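Local coordinates for protein putative Ribokinase II (Escherichia coli O6, PDB 3IQ0) that probably phosphorylates a ribose-like sugar or related substrate as a pfkB-family kinase, binding ATP and magnesium, at residues 40-45 against 295-300; 248-253 against 286-291; 280-285 against 308-313. All coordinates share one frame; numbering follows the deposited sequence.

Contact 1: residues 40-45 against 295-300; sequences PAIFID and GPMEGT
Met-297, present as selenomethionine, lies against Ala-41, Ile-42 and Asp-45 of helix 39-49. CG stands anti to the backbone N (chi1 -162°) and the chain stays extended as far as SE. It then bends at chi3 (-57°), and this bend swings the methyl back onto the helix: Met-297 CE sits 3.8 Å from Ala-41 CB and 3.9 Å from Ile-42 CG1. The Ile-42 side chain crosses those of Met-297 and Pro-296 obliquely and lays its CD1 against Pro-296 CB at 3.6 Å.

Residues 295-298 form a type I beta turn, with Glu-298 N bonded to Gly-295 O, and Met-297 is its third residue. In the ribokinase-like fold the turn belongs to the loop that joins the last two helices, and it meets the helix that follows strand 29-37. Asp-260, in the DPTGAGD signature of the pfkB family, also touches Ile-42.

Asp-45 crosses the selenomethionine chain at about a right angle: Asp-45 CG is 3.6 Å from Met-297 SE, and Asp-45 OD2 is 3.4 Å from Met-297 CG. Thr-300 OG1 lies 3.6 Å from Asp-45 OD2, an approach too long for a hydrogen bond, and turns instead to a weak bond with Arg-49. Arg-72 forms a salt bridge with Glu-298 and makes a long, weak ion pair with Asp-45, whose other oxygen lies near the carboxylate of Asp-76; the proximity could raise the pKa of one of them.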
loop_
_atom_site.group_PDB
_atom_site.type_symbol
_atom_site.label_atom_id
_atom_site.label_comp_id
_atom_site.label_asym_id
_atom_site.label_seq_id
_atom_site.Cartn_x
_atom_site.Cartn_y
_atom_site.Cartn_z
ATOM N N PRO B 40 -17.127 2.006 6.156
ATOM C CA PRO B 40 -18.280 2.537 5.422
ATOM C C PRO B 40 -18.809 1.566 4.366
ATOM O O PRO B 40 -20.022 1.441 4.183
ATOM C CB PRO B 40 -17.735 3.821 4.794
ATOM C CG PRO B 40 -16.658 4.244 5.757
ATOM C CD PRO B 40 -15.982 2.932 6.073
ATOM N N ALA B 41 -17.894 0.883 3.676
ATOM C CA ALA B 41 -18.275 -0.065 2.632
ATOM C C ALA B 41 -19.021 -1.269 3.198
ATOM O O ALA B 41 -20.006 -1.724 2.619
ATOM C CB ALA B 41 -17.039 -0.528 1.861
ATOM N N ILE B 42 -18.548 -1.794 4.322
ATOM C CA ILE B 42 -19.207 -2.934 4.943
ATOM C C ILE B 42 -20.582 -2.504 5.466
ATOM O O ILE B 42 -21.566 -3.234 5.328
ATOM C CB ILE B 42 -18.353 -3.510 6.090
ATOM C CG1 ILE B 42 -16.967 -3.880 5.557
ATOM C CG2 ILE B 42 -19.033 -4.738 6.675
ATOM C CD1 ILE B 42 -15.968 -4.228 6.627
ATOM N N PHE B 43 -20.647 -1.317 6.058
ATOM C CA PHE B 43 -21.909 -0.789 6.569
ATOM C C PHE B 43 -22.925 -0.735 5.434
ATOM O O PHE B 43 -24.025 -1.284 5.533
ATOM C CB PHE B 43 -21.717 0.637 7.114
ATOM C CG PHE B 43 -23.011 1.357 7.437
ATOM C CD1 PHE B 43 -23.626 1.197 8.677
ATOM C CD2 PHE B 43 -23.609 2.198 6.500
ATOM C CE1 PHE B 43 -24.814 1.864 8.985
ATOM C CE2 PHE B 43 -24.804 2.873 6.790
ATOM C CZ PHE B 43 -25.404 2.705 8.035
ATOM N N ILE B 44 -22.543 -0.066 4.353
ATOM C CA ILE B 44 -23.426 0.098 3.208
ATOM C C ILE B 44 -23.766 -1.212 2.512
ATOM O O ILE B 44 -24.848 -1.348 1.946
ATOM C CB ILE B 44 -22.828 1.103 2.187
ATOM C CG1 ILE B 44 -23.959 1.893 1.539
ATOM C CG2 ILE B 44 -22.009 0.387 1.130
ATOM C CD1 ILE B 44 -24.706 2.761 2.517
ATOM N N ASP B 45 -22.852 -2.176 2.540
ATOM C CA ASP B 45 -23.142 -3.461 1.904
ATOM C C ASP B 45 -24.250 -4.158 2.703
ATOM O O ASP B 45 -25.127 -4.818 2.130
ATOM C CB ASP B 45 -21.901 -4.347 1.863
ATOM C CG ASP B 45 -22.068 -5.532 0.932
ATOM O OD1 ASP B 45 -22.371 -5.312 -0.255
ATOM O OD2 ASP B 45 -21.885 -6.679 1.382
ATOM N N GLY B 295 -13.473 -12.667 6.942
ATOM C CA GLY B 295 -13.492 -11.674 5.887
ATOM C C GLY B 295 -14.364 -10.534 6.364
ATOM O O GLY B 295 -15.512 -10.754 6.754
ATOM N N PRO B 296 -13.855 -9.295 6.316
ATOM C CA PRO B 296 -14.548 -8.077 6.748
ATOM C C PRO B 296 -15.985 -7.907 6.270
ATOM O O PRO B 296 -16.871 -7.556 7.054
ATOM C CB PRO B 296 -13.645 -6.956 6.219
ATOM C CG PRO B 296 -12.297 -7.591 6.164
ATOM C CD PRO B 296 -12.619 -8.950 5.594
HETATM N N MSE B 297 -16.218 -8.162 4.990
HETATM C CA MSE B 297 -17.546 -7.980 4.409
HETATM C C MSE B 297 -18.217 -9.286 4.010
HETATM O O MSE B 297 -19.253 -9.281 3.353
HETATM C CB MSE B 297 -17.422 -7.079 3.176
HETATM C CG MSE B 297 -18.715 -6.447 2.714
HETATM SE SE MSE B 297 -18.462 -5.483 1.080
HETATM C CE MSE B 297 -17.074 -4.276 1.666
ATOM N N GLU B 298 -17.636 -10.406 4.415
ATOM C CA GLU B 298 -18.176 -11.704 4.033
ATOM C C GLU B 298 -19.254 -12.254 4.963
ATOM O O GLU B 298 -19.825 -13.311 4.702
ATOM C CB GLU B 298 -17.030 -12.706 3.921
ATOM C CG GLU B 298 -15.876 -12.190 3.075
ATOM C CD GLU B 298 -16.314 -11.761 1.688
ATOM O OE1 GLU B 298 -16.898 -12.590 0.962
ATOM O OE2 GLU B 298 -16.079 -10.589 1.323
ATOM N N GLY B 299 -19.538 -11.532 6.040
ATOM C CA GLY B 299 -20.535 -12.004 6.981
ATOM C C GLY B 299 -21.866 -11.276 6.970
ATOM O O GLY B 299 -22.685 -11.508 7.856
ATOM N N THR B 300 -22.100 -10.412 5.984
ATOM C CA THR B 300 -23.367 -9.685 5.926
ATOM C C THR B 300 -24.509 -10.672 5.695
ATOM O O THR B 300 -24.299 -11.748 5.128
ATOM C CB THR B 300 -23.366 -8.619 4.812
ATOM O OG1 THR B 300 -23.235 -9.251 3.535
ATOM C CG2 THR B 300 -22.219 -7.639 5.027
#

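Contact 2: residues 248-253 against 286-291; sequences YPVEEV and CGALAV. With ATP (adenosine-5'-triphosphate), chain G.
Val-250 and Val-291 press their CG2 methyls together at 3.8 Å under the adenine of ATP, in the nucleotide pocket of the ribokinase-like fold. There the loop after strand 242-245 meets the C-terminal part of helix 276-290. This inner half is close-packed. The two branches of Val-291 divide the work (chi1 -51°): CG2 takes the Val-250 methyl, whereas CG1, anti to the carbonyl carbon, lies 3.7 Å from N7 of ATP. Val-250 CG2 also touches Ala-288 O, and Ala-288 CB touches both Tyr-248 CB and the N3 side of the base. At Gly-287, which has no side chain, the ribose comes down onto the backbone, with ATP O4' 3.4 Å from CA. The ring of Tyr-248 packs edge-to-face with Phe-309.

The outer half is looser at its side chains: Glu-251, Glu-252 and Val-253 lie at the surface, where they touch a crystal neighbour, although a backbone bond ties this end. Pro-249 and Glu-251 point away from the helix. Glu-252 nevertheless works inward from this outer side. Its chain runs extended past Val-291, CG lying 3.9 Å from Val-291 CB, and delivers one carboxylate oxygen to the amino group of adenine: ATP N6 donates to Glu-252 OE2 at 2.8 Å. Across the segments there is one hydrogen bond, short and fairly straight: Val-253 N lies 2.7 Å from Val-291 O, with an angle of 160° at the hydrogen.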
loop_
_atom_site.group_PDB
_atom_site.type_symbol
_atom_site.label_atom_id
_atom_site.label_comp_id
_atom_site.label_asym_id
_atom_site.label_seq_id
_atom_site.Cartn_x
_atom_site.Cartn_y
_atom_site.Cartn_z
ATOM N N TYR B 248 -26.378 -13.424 21.197
ATOM C CA TYR B 248 -26.680 -14.775 20.750
ATOM C C TYR B 248 -25.349 -15.510 20.816
ATOM O O TYR B 248 -24.324 -14.969 20.412
ATOM C CB TYR B 248 -27.195 -14.751 19.308
ATOM C CG TYR B 248 -28.516 -14.035 19.135
ATOM C CD1 TYR B 248 -29.720 -14.680 19.410
ATOM C CD2 TYR B 248 -28.561 -12.705 18.718
ATOM C CE1 TYR B 248 -30.936 -14.019 19.277
ATOM C CE2 TYR B 248 -29.772 -12.032 18.583
ATOM C CZ TYR B 248 -30.952 -12.693 18.864
ATOM O OH TYR B 248 -32.149 -12.027 18.744
ATOM N N PRO B 249 -25.340 -16.742 21.348
ATOM C CA PRO B 249 -24.087 -17.497 21.438
ATOM C C PRO B 249 -23.677 -18.036 20.070
ATOM O O PRO B 249 -24.466 -18.704 19.405
ATOM C CB PRO B 249 -24.434 -18.608 22.425
ATOM C CG PRO B 249 -25.879 -18.883 22.104
ATOM C CD PRO B 249 -26.454 -17.483 21.968
ATOM N N VAL B 250 -22.448 -17.737 19.647
ATOM C CA VAL B 250 -21.955 -18.202 18.351
ATOM C C VAL B 250 -20.447 -18.433 18.361
ATOM O O VAL B 250 -19.733 -17.879 19.201
ATOM C CB VAL B 250 -22.266 -17.185 17.213
ATOM C CG1 VAL B 250 -23.761 -16.928 17.125
ATOM C CG2 VAL B 250 -21.517 -15.888 17.453
ATOM N N GLU B 251 -19.972 -19.249 17.422
ATOM C CA GLU B 251 -18.548 -19.537 17.311
ATOM C C GLU B 251 -17.876 -18.407 16.530
ATOM O O GLU B 251 -17.826 -18.424 15.297
ATOM C CB GLU B 251 -18.324 -20.885 16.607
ATOM C CG GLU B 251 -18.686 -20.914 15.119
ATOM C CD GLU B 251 -20.099 -21.400 14.835
ATOM O OE1 GLU B 251 -20.571 -21.213 13.690
ATOM O OE2 GLU B 251 -20.728 -21.978 15.749
ATOM N N GLU B 252 -17.371 -17.416 17.258
ATOM C CA GLU B 252 -16.714 -16.261 16.653
ATOM C C GLU B 252 -15.461 -16.630 15.866
ATOM O O GLU B 252 -14.622 -17.398 16.334
ATOM C CB GLU B 252 -16.358 -15.248 17.741
ATOM C CG GLU B 252 -15.741 -13.965 17.223
ATOM C CD GLU B 252 -15.473 -12.978 18.339
ATOM O OE1 GLU B 252 -14.540 -13.212 19.137
ATOM O OE2 GLU B 252 -16.206 -11.975 18.424
ATOM N N VAL B 253 -15.333 -16.058 14.675
ATOM C CA VAL B 253 -14.194 -16.327 13.804
ATOM C C VAL B 253 -13.490 -15.048 13.351
ATOM O O VAL B 253 -12.272 -15.039 13.172
ATOM C CB VAL B 253 -14.647 -17.115 12.556
ATOM C CG1 VAL B 253 -13.519 -17.219 11.557
ATOM C CG2 VAL B 253 -15.112 -18.496 12.965
ATOM N N CYS B 286 -27.699 -9.633 13.537
ATOM C CA CYS B 286 -26.855 -9.408 12.362
ATOM C C CYS B 286 -25.385 -9.432 12.777
ATOM O O CYS B 286 -24.563 -10.147 12.194
ATOM C CB CYS B 286 -27.188 -8.065 11.709
ATOM S SG CYS B 286 -26.374 -7.795 10.108
ATOM N N GLY B 287 -25.054 -8.657 13.801
ATOM C CA GLY B 287 -23.682 -8.633 14.260
ATOM C C GLY B 287 -23.221 -10.010 14.703
ATOM O O GLY B 287 -22.054 -10.359 14.544
ATOM N N ALA B 288 -24.138 -10.792 15.263
ATOM C CA ALA B 288 -23.813 -12.136 15.735
ATOM C C ALA B 288 -23.460 -13.024 14.550
ATOM O O ALA B 288 -22.474 -13.758 14.578
ATOM C CB ALA B 288 -24.994 -12.724 16.490
ATOM N N LEU B 289 -24.283 -12.957 13.509
ATOM C CA LEU B 289 -24.054 -13.740 12.307
ATOM C C LEU B 289 -22.754 -13.321 11.639
ATOM O O LEU B 289 -21.985 -14.158 11.165
ATOM C CB LEU B 289 -25.215 -13.546 11.328
ATOM C CG LEU B 289 -26.464 -14.372 11.637
ATOM C CD1 LEU B 289 -27.599 -13.976 10.707
ATOM C CD2 LEU B 289 -26.124 -15.859 11.474
ATOM N N ALA B 290 -22.520 -12.016 11.603
ATOM C CA ALA B 290 -21.329 -11.449 10.986
ATOM C C ALA B 290 -20.014 -12.072 11.452
ATOM O O ALA B 290 -19.173 -12.446 10.634
ATOM C CB ALA B 290 -21.297 -9.948 11.230
ATOM N N VAL B 291 -19.837 -12.183 12.763
ATOM C CA VAL B 291 -18.597 -12.719 13.313
ATOM C C VAL B 291 -18.368 -14.210 13.080
ATOM O O VAL B 291 -17.291 -14.715 13.394
ATOM C CB VAL B 291 -18.481 -12.432 14.842
ATOM C CG1 VAL B 291 -18.735 -10.954 15.106
ATOM C CG2 VAL B 291 -19.446 -13.305 15.633
HETATM P PG ATP G . -16.133 -1.868 15.465
HETATM O O1G ATP G . -15.651 -2.986 14.579
HETATM O O2G ATP G . -15.010 -0.953 15.882
HETATM O O3G ATP G . -17.216 -1.053 14.758
HETATM P PB ATP G . -17.998 -2.330 17.711
HETATM O O1B ATP G . -17.564 -2.351 19.145
HETATM O O2B ATP G . -18.703 -1.147 17.145
HETATM O O3B ATP G . -16.724 -2.607 16.765
HETATM P PA ATP G . -18.878 -4.954 18.427
HETATM O O1A ATP G . -17.650 -5.788 18.133
HETATM O O2A ATP G . -19.181 -4.521 19.811
HETATM O O3A ATP G . -18.858 -3.634 17.473
HETATM O "O5'" ATP G . -20.492 -5.322 17.706
HETATM C "C5'" ATP G . -21.521 -5.469 16.836
HETATM C "C4'" ATP G . -22.686 -6.016 17.622
HETATM O "O4'" ATP G . -22.480 -7.339 17.112
HETATM C "C3'" ATP G . -22.597 -6.309 19.161
HETATM O "O3'" ATP G . -23.140 -5.302 19.997
HETATM C "C2'" ATP G . -23.245 -7.620 19.251
HETATM O "O2'" ATP G . -24.671 -7.479 19.311
HETATM C "C1'" ATP G . -22.770 -8.362 18.039
HETATM N N9 ATP G . -21.512 -9.159 18.341
HETATM C C8 ATP G . -20.176 -8.803 18.188
HETATM N N7 ATP G . -19.344 -9.785 18.568
HETATM C C5 ATP G . -20.102 -10.805 18.966
HETATM C C6 ATP G . -19.890 -12.188 19.514
HETATM N N6 ATP G . -18.643 -12.634 19.671
HETATM N N1 ATP G . -21.010 -12.986 19.831
HETATM C C2 ATP G . -22.332 -12.559 19.681
HETATM N N3 ATP G . -22.593 -11.281 19.181
HETATM C C4 ATP G . -21.547 -10.396 18.830
#

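Contact 3: residues 280-285 against 308-313; sequences LQYANA and TFIQRH. With ATP (adenosine-5'-triphosphate), chain G.
The ring of Tyr-282 receives Ile-310 on one face: the CD1 methyl stands 4.1 Å from the ring centroid, 27° off the normal, in a CH-pi contact whose closest ring atom is CE1. The same tyrosine packs edge-to-face with Phe-274. The Phe-309 ring is used differently, since Ala-285 CB comes to its edge, near the ring plane, 3.7 Å from CD2. Between the two rings, Ile-310 CG1 rests 3.7 Å from Ala-285 CB, so that one alanine methyl touches both Phe-309 and Ile-310.

Ile-310 spreads over its neighbours: the CG1-CD1 branch serves Ala-285 and Tyr-282, and CG2 meets Gln-281 OE1 at 3.8 Å in plain van der Waals contact. Its CG1, anti to the carbonyl carbon (chi1 -64°), carries CD1 over the tyrosine. The axes of 280-285 and 308-312 run nearly perpendicular, at 98° with 10.3 Å between them. Helix 303-312, the last modelled helix of this pfkB-family kinase, thereby crosses the helix that lines the nucleotide pocket.

The pocket side of helix 276-290 carries the amide of Asn-284. Its OD1 accepts a very short hydrogen bond, 2.5 Å, from ATP O2', and its ND2 donates to Glu-246 O, which would fix the flip of the amide. Between 280-285 and 308-313 the packing is mainly apolar, with no hydrogen bond across it, while Asn-284, on helix 276-290, holds the ribose O2' by a hydrogen bond.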
loop_
_atom_site.group_PDB
_atom_site.type_symbol
_atom_site.label_atom_id
_atom_site.label_comp_id
_atom_site.label_asym_id
_atom_site.label_seq_id
_atom_site.Cartn_x
_atom_site.Cartn_y
_atom_site.Cartn_z
ATOM N N LEU B 280 -33.419 -3.514 17.215
ATOM C CA LEU B 280 -32.297 -3.844 18.075
ATOM C C LEU B 280 -32.005 -5.345 18.069
ATOM O O LEU B 280 -30.842 -5.753 18.062
ATOM C CB LEU B 280 -32.555 -3.374 19.509
ATOM C CG LEU B 280 -31.336 -3.470 20.431
ATOM C CD1 LEU B 280 -30.286 -2.469 19.988
ATOM C CD2 LEU B 280 -31.746 -3.199 21.872
ATOM N N GLN B 281 -33.048 -6.170 18.075
ATOM C CA GLN B 281 -32.822 -7.608 18.066
ATOM C C GLN B 281 -32.248 -8.038 16.715
ATOM O O GLN B 281 -31.407 -8.928 16.656
ATOM C CB GLN B 281 -34.121 -8.376 18.360
ATOM C CG GLN B 281 -35.031 -8.599 17.166
ATOM C CD GLN B 281 -36.270 -9.425 17.515
ATOM O OE1 GLN B 281 -36.169 -10.543 18.026
ATOM N NE2 GLN B 281 -37.443 -8.871 17.234
ATOM N N TYR B 282 -32.705 -7.406 15.634
ATOM C CA TYR B 282 -32.216 -7.730 14.289
ATOM C C TYR B 282 -30.765 -7.287 14.110
ATOM O O TYR B 282 -29.949 -8.028 13.564
ATOM C CB TYR B 282 -33.100 -7.079 13.220
ATOM C CG TYR B 282 -34.235 -7.975 12.774
ATOM C CD1 TYR B 282 -35.197 -8.414 13.679
ATOM C CD2 TYR B 282 -34.310 -8.438 11.460
ATOM C CE1 TYR B 282 -36.200 -9.293 13.293
ATOM C CE2 TYR B 282 -35.310 -9.318 11.064
ATOM C CZ TYR B 282 -36.250 -9.744 11.989
ATOM O OH TYR B 282 -37.227 -10.638 11.617
ATOM N N ALA B 283 -30.449 -6.079 14.573
ATOM C CA ALA B 283 -29.084 -5.578 14.480
ATOM C C ALA B 283 -28.192 -6.512 15.289
ATOM O O ALA B 283 -27.145 -6.947 14.819
ATOM C CB ALA B 283 -28.996 -4.159 15.037
ATOM N N ASN B 284 -28.624 -6.819 16.509
ATOM C CA ASN B 284 -27.885 -7.700 17.408
ATOM C C ASN B 284 -27.614 -9.048 16.741
ATOM O O ASN B 284 -26.493 -9.553 16.767
ATOM C CB ASN B 284 -28.681 -7.889 18.708
ATOM C CG ASN B 284 -27.970 -8.776 19.714
ATOM O OD1 ASN B 284 -26.754 -8.702 19.878
ATOM N ND2 ASN B 284 -28.737 -9.609 20.411
ATOM N N ALA B 285 -28.647 -9.621 16.140
ATOM C CA ALA B 285 -28.519 -10.895 15.453
ATOM C C ALA B 285 -27.599 -10.756 14.243
ATOM O O ALA B 285 -26.812 -11.655 13.954
ATOM C CB ALA B 285 -29.886 -11.391 15.013
ATOM N N THR B 308 -34.546 -16.142 10.501
ATOM C CA THR B 308 -34.422 -17.556 10.811
ATOM C C THR B 308 -33.424 -17.774 11.945
ATOM O O THR B 308 -33.643 -18.606 12.827
ATOM C CB THR B 308 -33.977 -18.338 9.571
ATOM O OG1 THR B 308 -32.772 -17.761 9.056
ATOM C CG2 THR B 308 -35.043 -18.290 8.500
ATOM N N PHE B 309 -32.327 -17.026 11.921
ATOM C CA PHE B 309 -31.311 -17.127 12.964
ATOM C C PHE B 309 -31.994 -16.917 14.314
ATOM O O PHE B 309 -31.844 -17.714 15.240
ATOM C CB PHE B 309 -30.242 -16.052 12.750
ATOM C CG PHE B 309 -29.184 -16.015 13.819
ATOM C CD1 PHE B 309 -28.205 -17.004 13.891
ATOM C CD2 PHE B 309 -29.159 -14.983 14.750
ATOM C CE1 PHE B 309 -27.215 -16.960 14.876
ATOM C CE2 PHE B 309 -28.177 -14.929 15.737
ATOM C CZ PHE B 309 -27.205 -15.916 15.800
ATOM N N ILE B 310 -32.754 -15.831 14.410
ATOM C CA ILE B 310 -33.477 -15.494 15.628
ATOM C C ILE B 310 -34.482 -16.589 15.969
ATOM O O ILE B 310 -34.512 -17.077 17.099
ATOM C CB ILE B 310 -34.227 -14.158 15.465
ATOM C CG1 ILE B 310 -33.223 -13.025 15.264
ATOM C CG2 ILE B 310 -35.109 -13.900 16.677
ATOM C CD1 ILE B 310 -33.870 -11.706 14.919
ATOM N N GLN B 311 -35.302 -16.968 14.992
ATOM C CA GLN B 311 -36.305 -18.011 15.190
ATOM C C GLN B 311 -35.663 -19.226 15.806
ATOM O O GLN B 311 -35.719 -19.428 17.022
ATOM C CB GLN B 311 -36.923 -18.465 13.866
ATOM C CG GLN B 311 -37.811 -17.474 13.171
ATOM C CD GLN B 311 -38.491 -18.083 11.958
ATOM O OE1 GLN B 311 -37.921 -18.950 11.288
ATOM N NE2 GLN B 311 -39.708 -17.625 11.658
ATOM N N ARG B 312 -35.058 -20.032 14.937
ATOM C CA ARG B 312 -34.391 -21.273 15.321
ATOM C C ARG B 312 -33.983 -21.294 16.775
ATOM O O ARG B 312 -34.246 -22.270 17.477
ATOM C CB ARG B 312 -33.140 -21.512 14.460
ATOM C CG ARG B 312 -33.425 -21.936 13.024
ATOM C CD ARG B 312 -32.143 -22.409 12.334
ATOM N NE ARG B 312 -31.790 -23.798 12.644
ATOM C CZ ARG B 312 -30.587 -24.326 12.420
ATOM N NH1 ARG B 312 -29.620 -23.582 11.896
ATOM N NH2 ARG B 312 -30.353 -25.604 12.684
ATOM N N HIS B 313 -33.347 -20.215 17.217
ATOM C CA HIS B 313 -32.858 -20.090 18.587
ATOM C C HIS B 313 -33.853 -19.580 19.638
ATOM O O HIS B 313 -34.847 -18.903 19.286
ATOM C CB HIS B 313 -31.613 -19.197 18.577
ATOM C CG HIS B 313 -31.472 -18.341 19.797
ATOM N ND1 HIS B 313 -32.469 -17.488 20.223
ATOM C CD2 HIS B 313 -30.444 -18.185 20.666
ATOM C CE1 HIS B 313 -32.062 -16.841 21.303
ATOM N NE2 HIS B 313 -30.834 -17.244 21.592
HETATM P PG ATP G . -16.133 -1.868 15.465
HETATM O O1G ATP G . -15.651 -2.986 14.579
HETATM O O2G ATP G . -15.010 -0.953 15.882
HETATM O O3G ATP G . -17.216 -1.053 14.758
HETATM P PB ATP G . -17.998 -2.330 17.711
HETATM O O1B ATP G . -17.564 -2.351 19.145
HETATM O O2B ATP G . -18.703 -1.147 17.145
HETATM O O3B ATP G . -16.724 -2.607 16.765
HETATM P PA ATP G . -18.878 -4.954 18.427
HETATM O O1A ATP G . -17.650 -5.788 18.133
HETATM O O2A ATP G . -19.181 -4.521 19.811
HETATM O O3A ATP G . -18.858 -3.634 17.473
HETATM O "O5'" ATP G . -20.492 -5.322 17.706
HETATM C "C5'" ATP G . -21.521 -5.469 16.836
HETATM C "C4'" ATP G . -22.686 -6.016 17.622
HETATM O "O4'" ATP G . -22.480 -7.339 17.112
HETATM C "C3'" ATP G . -22.597 -6.309 19.161
HETATM O "O3'" ATP G . -23.140 -5.302 19.997
HETATM C "C2'" ATP G . -23.245 -7.620 19.251
HETATM O "O2'" ATP G . -24.671 -7.479 19.311
HETATM C "C1'" ATP G . -22.770 -8.362 18.039
HETATM N N9 ATP G . -21.512 -9.159 18.341
HETATM C C8 ATP G . -20.176 -8.803 18.188
HETATM N N7 ATP G . -19.344 -9.785 18.568
HETATM C C5 ATP G . -20.102 -10.805 18.966
HETATM C C6 ATP G . -19.890 -12.188 19.514
HETATM N N6 ATP G . -18.643 -12.634 19.671
HETATM N N1 ATP G . -21.010 -12.986 19.831
HETATM C C2 ATP G . -22.332 -12.559 19.681
HETATM N N3 ATP G . -22.593 -11.281 19.181
HETATM C C4 ATP G . -21.547 -10.396 18.830
#

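In the fold
Helix 276-290 connects contacts 2 and 3, whose centres lie 11 Å apart and which both touch ATP: residues 286-291 serve adenine and ribose, and Asn-284 in 280-285 serves the ribose. Tyr-248 bridges them, its CE2 3.2 Å from Asn-284 ND2 and its CG 3.5 Å from Phe-309 CE2. Contact 1 lies deeper in the chain, with its centre 14 Å from that of contact 2, meeting it where Gly-299 O packs 4.0 Å from Ala-290 CB. The Ile-42 side chain is about 8 Å from ATP and about 12 Å from the magnesium ion. Contacts 1 and 3 do not touch; their nearest atoms are about 7 Å apart.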